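Side-chain contacts in peruvianin-I (Thevetia peruviana, PDB 6ORM), which probably acts as a cysteine peptidase of the latex, although it is built as a germin-like protein of the cupin superfamily: residues A[38-41]-A[42-45]; A[151-154]-A[155-158]. All coordinates share one frame; numbering follows the deposited sequence.

Contact 1: residues A[38-41]-A[42-45]. With NAG (2-acetamido-2-deoxy-beta-D-glucopyranose), chain D; NAG (2-acetamido-2-deoxy-beta-D-glucopyranose), chain B.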
loop_
_atom_site.group_PDB
_atom_site.type_symbol
_atom_site.label_atom_id
_atom_site.label_comp_id
_atom_site.label_asym_id
_atom_site.label_seq_id
_atom_site.Cartn_x
_atom_site.Cartn_y
_atom_site.Cartn_z
ATOM N N ILE A 38 2.287 9.713 25.039
ATOM C CA ILE A 38 1.159 10.545 25.430
ATOM C C ILE A 38 1.323 11.907 24.764
ATOM O O ILE A 38 2.443 12.383 24.550
ATOM C CB ILE A 38 1.065 10.674 26.966
ATOM C CG1 ILE A 38 -0.208 11.415 27.382
ATOM C CG2 ILE A 38 2.300 11.362 27.525
ATOM C CD1 ILE A 38 -0.368 11.552 28.883
ATOM N N TYR A 39 0.199 12.519 24.399
ATOM C CA TYR A 39 0.195 13.896 23.920
ATOM C C TYR A 39 -0.941 14.643 24.600
ATOM O O TYR A 39 -2.090 14.193 24.565
ATOM C CB TYR A 39 0.044 13.976 22.397
ATOM C CG TYR A 39 0.138 15.392 21.871
ATOM C CD1 TYR A 39 1.368 16.031 21.765
ATOM C CD2 TYR A 39 -1.003 16.095 21.498
ATOM C CE1 TYR A 39 1.462 17.326 21.293
ATOM C CE2 TYR A 39 -0.918 17.390 21.025
ATOM C CZ TYR A 39 0.315 18.001 20.925
ATOM O OH TYR A 39 0.408 19.291 20.456
ATOM N N SER A 40 -0.620 15.786 25.211
ATOM C CA SER A 40 -1.558 16.504 26.067
ATOM C C SER A 40 -1.921 17.876 25.507
ATOM O O SER A 40 -2.436 18.724 26.243
ATOM C CB SER A 40 -0.982 16.648 27.478
ATOM O OG SER A 40 -0.899 15.390 28.124
ATOM N N GLY A 41 -1.662 18.109 24.218
ATOM C CA GLY A 41 -1.906 19.420 23.640
ATOM C C GLY A 41 -3.346 19.889 23.737
ATOM O O GLY A 41 -3.600 21.092 23.834
ATOM N N PHE A 42 -4.305 18.960 23.721
ATOM C CA PHE A 42 -5.707 19.362 23.757
ATOM C C PHE A 42 -6.114 19.977 25.086
ATOM O O PHE A 42 -7.197 20.564 25.170
ATOM C CB PHE A 42 -6.621 18.167 23.470
ATOM C CG PHE A 42 -6.645 17.750 22.032
ATOM C CD1 PHE A 42 -6.267 18.629 21.031
ATOM C CD2 PHE A 42 -7.056 16.477 21.680
ATOM C CE1 PHE A 42 -6.293 18.242 19.706
ATOM C CE2 PHE A 42 -7.086 16.082 20.357
ATOM C CZ PHE A 42 -6.706 16.966 19.367
ATOM N N LYS A 43 -5.274 19.869 26.116
ATOM C CA LYS A 43 -5.568 20.529 27.381
ATOM C C LYS A 43 -5.433 22.037 27.287
ATOM O O LYS A 43 -5.963 22.750 28.149
ATOM C CB LYS A 43 -4.670 19.977 28.483
ATOM C CG LYS A 43 -5.043 18.568 28.867
ATOM C CD LYS A 43 -4.548 18.227 30.243
ATOM C CE LYS A 43 -5.009 16.848 30.623
ATOM N NZ LYS A 43 -3.893 15.876 30.555
ATOM N N GLN A 44 -4.726 22.543 26.281
ATOM C CA GLN A 44 -4.721 23.970 26.011
ATOM C C GLN A 44 -5.931 24.316 25.164
ATOM O O GLN A 44 -6.106 23.767 24.062
ATOM C CB GLN A 44 -3.418 24.368 25.332
ATOM C CG GLN A 44 -2.226 23.621 25.906
ATOM C CD GLN A 44 -0.931 23.902 25.175
ATOM O OE1 GLN A 44 -0.842 24.832 24.373
ATOM N NE2 GLN A 44 0.084 23.079 25.437
ATOM N N ALA A 45 -6.763 25.227 25.668
ATOM C CA ALA A 45 -7.900 25.733 24.927
ATOM C C ALA A 45 -7.425 26.462 23.674
ATOM O O ALA A 45 -6.255 26.841 23.575
ATOM C CB ALA A 45 -8.730 26.663 25.809
HETATM C C1 NAG D . -0.856 26.698 19.574
HETATM C C2 NAG D . 0.104 25.538 19.815
HETATM C C3 NAG D . 1.481 26.049 20.234
HETATM C C4 NAG D . 1.991 27.089 19.244
HETATM C C5 NAG D . 0.953 28.193 19.090
HETATM C C6 NAG D . 1.337 29.240 18.071
HETATM C C7 NAG D . -1.041 23.483 20.525
HETATM C C8 NAG D . -1.528 22.679 21.692
HETATM N N2 NAG D . -0.429 24.633 20.821
HETATM O O3 NAG D . 2.369 24.937 20.291
HETATM O O4 NAG D . 3.210 27.666 19.702
HETATM O O5 NAG D . -0.283 27.617 18.650
HETATM O O6 NAG D . 1.193 28.753 16.744
HETATM O O7 NAG D . -1.194 23.107 19.368
HETATM C C1 NAG B . -5.747 27.358 17.957
HETATM C C2 NAG B . -4.644 28.312 17.543
HETATM C C3 NAG B . -3.291 27.630 17.699
HETATM C C4 NAG B . -3.142 27.017 19.089
HETATM C C5 NAG B . -4.380 26.216 19.493
HETATM C C6 NAG B . -4.354 25.764 20.936
HETATM C C7 NAG B . -5.082 30.046 15.861
HETATM C C8 NAG B . -5.251 30.341 14.400
HETATM N N2 NAG B . -4.832 28.770 16.175
HETATM O O3 NAG B . -2.261 28.584 17.465
HETATM O O4 NAG B . -2.053 26.104 19.074
HETATM O O5 NAG B . -5.573 26.993 19.313
HETATM O O6 NAG B . -4.403 26.859 21.840
HETATM O O7 NAG B . -5.167 30.921 16.715
HETATM O O HOH W 1 -3.961 16.207 23.694
HETATM O O HOH W 2 -0.956 20.902 27.696
#
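Gln44 folds its aliphatic part back over the carbonyl of Gly41, and the acetamido group of an N-acetylglucosamine of an attached glycan packs against both. Gln44 CG lies 3.5 Å from Gly41 O, while the acetamido methyl C8 of the N-acetylglucosamine of chain D sits 3.4 Å from the same Gly41 O and also packs against the amide of Gln44. With chi1 at -39°, Gln44 CG stays beside its own backbone N, and the extended chain beyond carries the amide out to the sugar. A water weakly bonded to Gln44 NE2 donates to Ser40 O, tying the amide to the turn. The next residue meets the N-acetylglucosamine of chain B through a short hydrogen bond, 2.5 Å from the O6 of that sugar to Ala45 O.

The backbone beneath winds up by bonds three residues apart. Lys43 N donates to Ser40 O at 3.1 Å, nearly straight at 160°, and Gln44 N donates to Gly41 O, also at 3.1 Å; each donor stands well above the carbonyl plane. Phe42 N turns instead to a water, 2.8 Å away, that donates to Tyr39 O. The Tyr39 ring, its CG anti to the backbone N (chi1 -176°), is carried forward along the chain and offers one face to Gly41 N, 3.3 Å above the plane and displaced toward the rim.

On the polar flank Ser40 OG and Lys43 NZ are 3.9 Å apart and are joined by a shared partner: Asp125 of the second subunit hydrogen-bonds the hydroxyl and forms a salt bridge with the ammonium. The whole is a short 3-10 segment after a short strand that pairs, antiparallel, with a strand of the second subunit, placed where the cupin chain carries glycans and meets a neighbour in the germin-like oligomer.

Contact 2: residues A[151-154]-A[155-158]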
loop_
_atom_site.group_PDB
_atom_site.type_symbol
_atom_site.label_atom_id
_atom_site.label_comp_id
_atom_site.label_asym_id
_atom_site.label_seq_id
_atom_site.Cartn_x
_atom_site.Cartn_y
_atom_site.Cartn_z
ATOM N N LEU A 151 -8.039 11.218 11.054
ATOM C CA LEU A 151 -7.580 11.057 9.681
ATOM C C LEU A 151 -6.551 9.938 9.597
ATOM O O LEU A 151 -5.709 9.788 10.488
ATOM C CB LEU A 151 -6.990 12.368 9.141
ATOM C CG LEU A 151 -7.931 13.577 9.193
ATOM C CD1 LEU A 151 -7.571 14.507 10.349
ATOM C CD2 LEU A 151 -7.939 14.331 7.869
ATOM N N ASN A 152 -6.619 9.158 8.517
ATOM C CA ASN A 152 -5.733 8.005 8.343
ATOM C C ASN A 152 -4.444 8.404 7.619
ATOM O O ASN A 152 -4.076 7.868 6.574
ATOM C CB ASN A 152 -6.461 6.877 7.619
ATOM C CG ASN A 152 -6.951 7.280 6.241
ATOM O OD1 ASN A 152 -7.305 8.436 6.001
ATOM N ND2 ASN A 152 -6.972 6.319 5.323
ATOM N N SER A 153 -3.758 9.380 8.206
ATOM C CA SER A 153 -2.401 9.724 7.805
ATOM C C SER A 153 -1.745 10.452 8.965
ATOM O O SER A 153 -2.416 11.148 9.729
ATOM C CB SER A 153 -2.374 10.592 6.542
ATOM O OG SER A 153 -1.047 10.982 6.225
ATOM N N GLN A 154 -0.428 10.287 9.087
ATOM C CA GLN A 154 0.308 11.070 10.072
ATOM C C GLN A 154 0.423 12.536 9.680
ATOM O O GLN A 154 0.783 13.360 10.528
ATOM C CB GLN A 154 1.704 10.485 10.285
ATOM C CG GLN A 154 2.660 10.763 9.146
ATOM C CD GLN A 154 4.044 10.208 9.406
ATOM O OE1 GLN A 154 4.216 9.006 9.617
ATOM N NE2 GLN A 154 5.039 11.084 9.394
ATOM N N ASN A 155 0.128 12.880 8.432
ATOM C CA ASN A 155 0.231 14.247 7.943
ATOM C C ASN A 155 -0.718 14.411 6.761
ATOM O O ASN A 155 -0.272 14.495 5.609
ATOM C CB ASN A 155 1.672 14.576 7.544
ATOM C CG ASN A 155 1.867 16.046 7.215
ATOM O OD1 ASN A 155 1.152 16.908 7.724
ATOM N ND2 ASN A 155 2.836 16.338 6.354
ATOM N N PRO A 156 -2.028 14.464 7.013
ATOM C CA PRO A 156 -2.995 14.483 5.902
ATOM C C PRO A 156 -2.868 15.700 5.009
ATOM O O PRO A 156 -3.226 15.630 3.827
ATOM C CB PRO A 156 -4.357 14.457 6.615
ATOM C CG PRO A 156 -4.064 14.097 8.048
ATOM C CD PRO A 156 -2.682 14.572 8.327
ATOM N N GLY A 157 -2.383 16.818 5.540
ATOM C CA GLY A 157 -2.402 18.068 4.811
ATOM C C GLY A 157 -3.758 18.744 4.885
ATOM O O GLY A 157 -4.778 18.088 5.098
ATOM N N GLY A 158 -3.768 20.063 4.721
ATOM C CA GLY A 158 -4.993 20.835 4.755
ATOM C C GLY A 158 -4.883 22.013 3.813
ATOM O O GLY A 158 -3.853 22.694 3.787
#
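Leu151 and Pro156 supply the apolar part of this contact, their side chains crossing at about a right angle. Leu151 CB approaches Pro156 CG to 3.6 Å, and the branch CD2 of Leu151 reaches Pro156 CB at 3.8 Å, so the leucine lies against one side of the pyrrolidine. Another part of the ring rests near the backbone, with Pro156 CD 3.7 Å from Ser153 O.

The hydrogen bond across the bend is a serine one. Asn155 N donates to Ser153 OG at 3.1 Å and 168°, an ST turn. Ser153 holds OG anti to its backbone N (chi1 176°), which swings the oxygen toward the onward chain and the amide two residues ahead. Just before it, Asn152 is the centre of an inverse gamma turn, its bond from Ser153 N to Leu151 O weak at 3.0 Å.

Polar ties to the surroundings complete the set. Asp3 bonds both Ser153 OG and Gln154 N, Gln154 spans Asn68 and Thr69 with its amide, and Asn155 ND2 reaches the carbonyl of Leu7 in the third subunit.

Chemically, a buried hydroxyl that accepts from a backbone amide and is also bonded to a carboxylate is held by two hydrogen bonds, which is consistent with a firmly fixed reversal of the chain.

Overall arrangement
Contact 1 comes early in the chain, at 38-45, and contact 2 late, at 151-158, with no overlap in sequence. Their centres are 19 Å apart and their nearest atoms about 9 Å, so they do not touch. The five-stranded sheet links them: strand 73-79 gives Arg76 to the carbonyls of contact 1 and Thr73 to contact 2, and strand 145-151, which ends in contact 2, lends Tyr148 to the ring of Phe42. Both also reach the second subunit, and contact 2 the third. Two local turns thus meet the same sheet at separate points, and both lie at contacts with neighbouring subunits.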